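Kinectin 1 (Kinesin receptor) (Legionella pneumophila, PDB 4MU6) is a Legionella effector of undetermined function, represented here by its largely helical N-terminal coiled-coil domain. Local coordinates at residues I108-Q111 / I112-Q116; T117-R120 / L121-K125. All coordinates share one frame; numbering follows the deposited sequence.

Contact 1: residues I108-Q111 / I112-Q116; sequences IPTQ and ISEQQ
The carbonyl oxygen of Gln-111 accepts the N-H of Gln-115 at 2.8 Å (O to N), a nearly straight bond of 170° that belongs to the i to i+4 ladder of an alpha helix. CG of Gln-115 lies 3.3 Å from the same Gln-111 O. The Gln-115 chain bends at chi2 (-58°), and its OE1 takes a hydrogen bond from Arg-169 NH1 on helix 158-217; a flexible chain ending in an amide suits a position that reaches a neighbouring helix. One residue earlier, Glu-114 N bonds to Thr-110 O at 2.9 Å. CG of Glu-114 stands beside its own backbone N (chi1 -75°), which lays the start of the chain against that carbonyl, with CG 3.3 Å from Thr-110 O. Farther out the Glu-114 and Thr-110 side chains cross at a slant, CD 4.0 Å from the methyl CG2, a loose contact between two exposed side chains. The first rung joins Ile-112 N to Ile-108 O at 2.9 Å, and here the side chains pack as well: CD1 of Ile-112 meets CG2 of Ile-108 at 3.7 Å. Both isoleucines are buried, as befits branched hydrocarbon side chains one turn apart. Pro-109 has no N-H to give, but it sits in the first turn of helix 108-127, where the ladder does not yet use the backbone N-H groups, while its O still receives Ser-113 N. The chemistry thus divides the turn: backbone bonds hold its shape, isoleucines supply apolar packing, Thr-110 and Glu-114 occupy exposed positions, and Gln-115 makes a polar tie to another helix.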
ATOM      1  N   ILE A 108     -40.600 -27.067 -21.214  1.00 47.50           N
ATOM      2  CA  ILE A 108     -40.757 -26.742 -22.637  1.00 37.84           C
ATOM      3  C   ILE A 108     -41.010 -27.946 -23.594  1.00 44.40           C
ATOM      4  O   ILE A 108     -41.880 -27.861 -24.460  1.00 47.98           O
ATOM      5  CB  ILE A 108     -39.606 -25.836 -23.135  1.00 36.86           C
ATOM      6  CG1 ILE A 108     -39.647 -24.499 -22.395  1.00 40.29           C
ATOM      7  CG2 ILE A 108     -39.692 -25.617 -24.637  1.00 38.41           C
ATOM      8  CD1 ILE A 108     -38.592 -23.511 -22.833  1.00 38.11           C
ATOM      9  N   PRO A 109     -40.263 -29.061 -23.440  1.00 43.24           N
ATOM     10  CA  PRO A 109     -40.567 -30.260 -24.242  1.00 41.93           C
ATOM     11  C   PRO A 109     -41.998 -30.760 -24.065  1.00 36.20           C
ATOM     12  O   PRO A 109     -42.609 -31.217 -25.026  1.00 37.16           O
ATOM     13  CB  PRO A 109     -39.594 -31.300 -23.689  1.00 35.50           C
ATOM     14  CG  PRO A 109     -38.449 -30.498 -23.210  1.00 39.14           C
ATOM     15  CD  PRO A 109     -39.021 -29.233 -22.666  1.00 34.42           C
ATOM     16  N   THR A 110     -42.529 -30.671 -22.852  1.00 33.85           N
ATOM     17  CA  THR A 110     -43.933 -31.008 -22.627  1.00 31.94           C
ATOM     18  C   THR A 110     -44.889 -30.079 -23.397  1.00 38.69           C
ATOM     19  O   THR A 110     -45.818 -30.543 -24.064  1.00 37.09           O
ATOM     20  CB  THR A 110     -44.262 -30.998 -21.139  1.00 31.51           C
ATOM     21  OG1 THR A 110     -43.545 -32.061 -20.510  1.00 36.87           O
ATOM     22  CG2 THR A 110     -45.757 -31.181 -20.902  1.00 37.53           C
ATOM     23  N   GLN A 111     -44.641 -28.774 -23.310  1.00 32.26           N
ATOM     24  CA  GLN A 111     -45.450 -27.777 -23.998  1.00 29.22           C
ATOM     25  C   GLN A 111     -45.428 -28.007 -25.502  1.00 31.94           C
ATOM     26  O   GLN A 111     -46.478 -28.015 -26.149  1.00 31.92           O
ATOM     27  CB  GLN A 111     -44.936 -26.367 -23.702  1.00 25.65           C
ATOM     28  CG  GLN A 111     -45.209 -25.907 -22.286  1.00 37.86           C
ATOM     29  CD  GLN A 111     -44.412 -24.665 -21.910  1.00 46.26           C
ATOM     30  OE1 GLN A 111     -43.177 -24.705 -21.772  1.00 40.39           O
ATOM     31  NE2 GLN A 111     -45.115 -23.552 -21.754  1.00 44.28           N
ATOM     32  N   ILE A 112     -44.228 -28.176 -26.052  1.00 25.87           N
ATOM     33  CA  ILE A 112     -44.089 -28.426 -27.473  1.00 37.06           C
ATOM     34  C   ILE A 112     -44.891 -29.653 -27.900  1.00 39.60           C
ATOM     35  O   ILE A 112     -45.620 -29.604 -28.884  1.00 39.19           O
ATOM     36  CB  ILE A 112     -42.620 -28.567 -27.872  1.00 35.91           C
ATOM     37  CG1 ILE A 112     -41.968 -27.187 -27.848  1.00 36.18           C
ATOM     38  CG2 ILE A 112     -42.506 -29.203 -29.267  1.00 37.85           C
ATOM     39  CD1 ILE A 112     -40.446 -27.215 -27.833  1.00 38.53           C
ATOM     40  N   SER A 113     -44.770 -30.736 -27.136  1.00 39.15           N
ATOM     41  CA  SER A 113     -45.522 -31.960 -27.391  1.00 38.57           C
ATOM     42  C   SER A 113     -47.027 -31.702 -27.374  1.00 37.66           C
ATOM     43  O   SER A 113     -47.740 -32.102 -28.292  1.00 44.34           O
ATOM     44  CB  SER A 113     -45.149 -33.027 -26.357  1.00 42.53           C
ATOM     45  OG  SER A 113     -46.171 -33.996 -26.222  1.00 42.34           O
ATOM     46  N   GLU A 114     -47.490 -31.009 -26.336  1.00 35.99           N
ATOM     47  CA  GLU A 114     -48.885 -30.590 -26.198  1.00 33.19           C
ATOM     48  C   GLU A 114     -49.388 -29.775 -27.394  1.00 33.98           C
ATOM     49  O   GLU A 114     -50.443 -30.071 -27.965  1.00 33.54           O
ATOM     50  CB  GLU A 114     -49.068 -29.763 -24.917  1.00 36.07           C
ATOM     51  CG  GLU A 114     -49.062 -30.553 -23.615  1.00 43.07           C
ATOM     52  CD  GLU A 114     -49.102 -29.650 -22.379  1.00 51.95           C
ATOM     53  OE1 GLU A 114     -48.671 -28.478 -22.478  1.00 54.35           O
ATOM     54  OE2 GLU A 114     -49.562 -30.107 -21.306  1.00 51.97           O
ATOM     55  N   GLN A 115     -48.639 -28.743 -27.761  1.00 32.52           N
ATOM     56  CA  GLN A 115     -49.014 -27.893 -28.885  1.00 34.43           C
ATOM     57  C   GLN A 115     -49.067 -28.702 -30.174  1.00 43.30           C
ATOM     58  O   GLN A 115     -49.967 -28.515 -31.008  1.00 44.01           O
ATOM     59  CB  GLN A 115     -48.022 -26.739 -29.053  1.00 29.66           C
ATOM     60  CG  GLN A 115     -48.002 -25.731 -27.902  1.00 34.61           C
ATOM     61  CD  GLN A 115     -49.352 -25.083 -27.640  1.00 42.82           C
ATOM     62  OE1 GLN A 115     -50.044 -24.655 -28.568  1.00 45.22           O
ATOM     63  NE2 GLN A 115     -49.738 -25.014 -26.367  1.00 42.60           N
ATOM     64  N   GLN A 116     -48.092 -29.592 -30.342  1.00 44.13           N
ATOM     65  CA  GLN A 116     -47.989 -30.371 -31.572  1.00 44.85           C
ATOM     66  C   GLN A 116     -49.139 -31.355 -31.724  1.00 41.20           C
ATOM     67  O   GLN A 116     -49.652 -31.566 -32.819  1.00 45.16           O
ATOM     68  CB  GLN A 116     -46.648 -31.082 -31.639  1.00 37.42           C
ATOM     69  CG  GLN A 116     -45.566 -30.183 -32.202  1.00 43.95           C
ATOM     70  CD  GLN A 116     -44.196 -30.774 -32.066  1.00 44.21           C
ATOM     71  OE1 GLN A 116     -44.001 -31.750 -31.342  1.00 43.78           O
ATOM     72  NE2 GLN A 116     -43.226 -30.190 -32.763  1.00 46.57           N
TER

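Contact 2: residues T117-R120 / L121-K125; sequences TELR and LLHYK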
ATOM      1  N   THR A 117     -49.544 -31.934 -30.608  1.00 41.68           N
ATOM      2  CA  THR A 117     -50.691 -32.819 -30.561  1.00 42.34           C
ATOM      3  C   THR A 117     -51.951 -32.071 -30.957  1.00 45.51           C
ATOM      4  O   THR A 117     -52.715 -32.527 -31.809  1.00 44.40           O
ATOM      5  CB  THR A 117     -50.845 -33.396 -29.154  1.00 40.86           C
ATOM      6  OG1 THR A 117     -49.774 -34.323 -28.925  1.00 38.02           O
ATOM      7  CG2 THR A 117     -52.183 -34.094 -28.993  1.00 34.91           C
ATOM      8  N   GLU A 118     -52.165 -30.909 -30.353  1.00 39.58           N
ATOM      9  CA  GLU A 118     -53.294 -30.077 -30.748  1.00 38.69           C
ATOM     10  C   GLU A 118     -53.174 -29.646 -32.212  1.00 36.29           C
ATOM     11  O   GLU A 118     -54.177 -29.563 -32.929  1.00 42.01           O
ATOM     12  CB  GLU A 118     -53.412 -28.845 -29.839  1.00 34.89           C
ATOM     13  CG  GLU A 118     -53.631 -29.169 -28.361  1.00 46.71           C
ATOM     14  CD  GLU A 118     -55.070 -29.549 -28.025  1.00 63.09           C
ATOM     15  OE1 GLU A 118     -55.852 -29.872 -28.952  1.00 63.92           O
ATOM     16  OE2 GLU A 118     -55.421 -29.519 -26.820  1.00 71.14           O
ATOM     17  N   LEU A 119     -51.952 -29.370 -32.660  1.00 27.16           N
ATOM     18  CA  LEU A 119     -51.749 -28.939 -34.043  1.00 38.15           C
ATOM     19  C   LEU A 119     -52.107 -30.077 -35.007  1.00 45.29           C
ATOM     20  O   LEU A 119     -52.674 -29.851 -36.079  1.00 40.17           O
ATOM     21  CB  LEU A 119     -50.308 -28.483 -34.257  1.00 32.40           C
ATOM     22  CG  LEU A 119     -49.890 -28.120 -35.678  1.00 32.58           C
ATOM     23  CD1 LEU A 119     -50.837 -27.090 -36.296  1.00 32.66           C
ATOM     24  CD2 LEU A 119     -48.456 -27.614 -35.662  1.00 34.07           C
ATOM     25  N   ARG A 120     -51.784 -31.303 -34.602  1.00 44.99           N
ATOM     26  CA  ARG A 120     -52.052 -32.486 -35.415  1.00 42.53           C
ATOM     27  C   ARG A 120     -53.546 -32.745 -35.570  1.00 41.04           C
ATOM     28  O   ARG A 120     -54.018 -33.088 -36.650  1.00 46.29           O
ATOM     29  CB  ARG A 120     -51.363 -33.715 -34.816  1.00 45.42           C
ATOM     30  CG  ARG A 120     -50.241 -34.278 -35.683  1.00 50.42           C
ATOM     31  CD  ARG A 120     -49.598 -35.511 -35.054  1.00 52.71           C
ATOM     32  NE  ARG A 120     -48.744 -35.182 -33.917  1.00 64.89           N
ATOM     33  CZ  ARG A 120     -49.018 -35.492 -32.651  1.00 72.33           C
ATOM     34  NH1 ARG A 120     -50.134 -36.146 -32.343  1.00 73.76           N
ATOM     35  NH2 ARG A 120     -48.172 -35.149 -31.687  1.00 72.29           N
ATOM     36  N   LEU A 121     -54.279 -32.604 -34.476  1.00 36.84           N
ATOM     37  CA  LEU A 121     -55.728 -32.696 -34.513  1.00 38.98           C
ATOM     38  C   LEU A 121     -56.339 -31.612 -35.421  1.00 42.99           C
ATOM     39  O   LEU A 121     -57.284 -31.879 -36.157  1.00 44.09           O
ATOM     40  CB  LEU A 121     -56.280 -32.596 -33.090  1.00 37.55           C
ATOM     41  CG  LEU A 121     -57.786 -32.683 -32.888  1.00 37.07           C
ATOM     42  CD1 LEU A 121     -58.317 -34.054 -33.265  1.00 34.33           C
ATOM     43  CD2 LEU A 121     -58.119 -32.332 -31.440  1.00 43.51           C
ATOM     44  N   LEU A 122     -55.800 -30.394 -35.375  1.00 41.51           N
ATOM     45  CA  LEU A 122     -56.295 -29.333 -36.248  1.00 40.31           C
ATOM     46  C   LEU A 122     -56.103 -29.673 -37.730  1.00 43.26           C
ATOM     47  O   LEU A 122     -56.981 -29.381 -38.552  1.00 38.07           O
ATOM     48  CB  LEU A 122     -55.639 -27.992 -35.940  1.00 42.81           C
ATOM     49  CG  LEU A 122     -55.982 -27.323 -34.609  1.00 43.72           C
ATOM     50  CD1 LEU A 122     -55.095 -26.122 -34.440  1.00 39.81           C
ATOM     51  CD2 LEU A 122     -57.460 -26.921 -34.545  1.00 39.74           C
ATOM     52  N   HIS A 123     -54.965 -30.285 -38.068  1.00 37.81           N
ATOM     53  CA  HIS A 123     -54.681 -30.643 -39.453  1.00 42.30           C
ATOM     54  C   HIS A 123     -55.632 -31.738 -39.894  1.00 48.56           C
ATOM     55  O   HIS A 123     -56.055 -31.778 -41.050  1.00 42.60           O
ATOM     56  CB  HIS A 123     -53.250 -31.143 -39.617  1.00 37.36           C
ATOM     57  CG  HIS A 123     -52.238 -30.051 -39.744  1.00 46.38           C
ATOM     58  ND1 HIS A 123     -50.995 -30.117 -39.148  1.00 42.18           N
ATOM     59  CD2 HIS A 123     -52.278 -28.868 -40.406  1.00 53.24           C
ATOM     60  CE1 HIS A 123     -50.315 -29.022 -39.436  1.00 45.57           C
ATOM     61  NE2 HIS A 123     -51.073 -28.243 -40.191  1.00 45.35           N
ATOM     62  N   TYR A 124     -55.932 -32.638 -38.962  1.00 46.45           N
ATOM     63  CA  TYR A 124     -56.876 -33.725 -39.194  1.00 50.84           C
ATOM     64  C   TYR A 124     -58.265 -33.136 -39.445  1.00 51.30           C
ATOM     65  O   TYR A 124     -58.918 -33.478 -40.429  1.00 53.29           O
ATOM     66  CB  TYR A 124     -56.861 -34.696 -38.001  1.00 47.74           C
ATOM     67  CG  TYR A 124     -57.821 -35.870 -38.072  1.00 52.62           C
ATOM     68  CD1 TYR A 124     -57.537 -36.987 -38.859  1.00 56.57           C
ATOM     69  CD2 TYR A 124     -59.000 -35.879 -37.321  1.00 54.48           C
ATOM     70  CE1 TYR A 124     -58.417 -38.073 -38.914  1.00 60.28           C
ATOM     71  CE2 TYR A 124     -59.883 -36.958 -37.369  1.00 62.06           C
ATOM     72  CZ  TYR A 124     -59.586 -38.051 -38.167  1.00 62.50           C
ATOM     73  OH  TYR A 124     -60.458 -39.120 -38.216  1.00 64.07           O
ATOM     74  N   LYS A 125     -58.701 -32.225 -38.575  1.00 50.85           N
ATOM     75  CA  LYS A 125     -59.980 -31.537 -38.769  1.00 51.37           C
ATOM     76  C   LYS A 125     -60.069 -30.755 -40.089  1.00 51.77           C
ATOM     77  O   LYS A 125     -61.126 -30.691 -40.697  1.00 47.96           O
ATOM     78  CB  LYS A 125     -60.300 -30.603 -37.602  1.00 56.72           C
ATOM     79  CG  LYS A 125     -60.550 -31.299 -36.279  1.00 59.63           C
ATOM     80  CD  LYS A 125     -61.066 -30.316 -35.234  1.00 58.90           C
ATOM     81  CE  LYS A 125     -61.364 -31.012 -33.913  1.00 61.94           C
ATOM     82  NZ  LYS A 125     -62.057 -30.102 -32.956  1.00 68.63           N
TER
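Leu-119 meets His-123 one helical turn further on, and its side chain can be followed outward from CB. CB starts away from the following turn; CG stands anti to the backbone N (chi1 175°) and approaches the imidazole, 3.9 Å from CE1 of His-123. The methyl CD1 goes further, to 3.7 Å from the same CE1, and lies over the ring 4.1 Å from its centroid and 29° off the ring normal: an off-centre CH-pi contact. A branched leucine suits this place because one methyl can cover part of a flat ring, while histidine offers an aromatic surface that tolerates exposure. Beneath the pair, His-123 N bonds to Leu-119 O at 3.1 Å with an N-H...O angle of 149°. On another side of the helix, NH2 of Arg-120 makes a weak bond to Thr-117 OG1, 3.3 Å long, with Thr-117 CA against one face of the guanidinium, toward its rim. That hydroxyl is also hydrogen-bonded to the carbonyl oxygen of Ser-113, one turn back, so the Thr-117 hydroxyl has its main partner in Ser-113 O and a weak second one in Arg-120. Leu-122 sets CG 3.3 Å from Glu-118 O and touches Ser-165 and Arg-169, while Leu-119 rests on Ile-173 and Glu-118 on Arg-169; these residues place the turn along helix 158-217, in a helix-to-helix packing with no strand involved.

In the fold
Contacts 1 and 2 are successive pieces of one helix, 108-127: residues 108-116 come first and 117-125 follow without a gap, their centres 13 Å apart. Both lie far out on an elongated chain, about 60 and 72 Å from its centre (centre to centre), on the same side of it. Helix 158-217 runs beside both, with Arg-169 and Ile-173 touching side chains from each. Contact 1 includes two buried isoleucines, whereas none of the touching residues of contact 2 is buried. Together they form part of the long helical packing of the LegC3 N-terminal coiled-coil domain, an architecture that extends the molecule lengthwise.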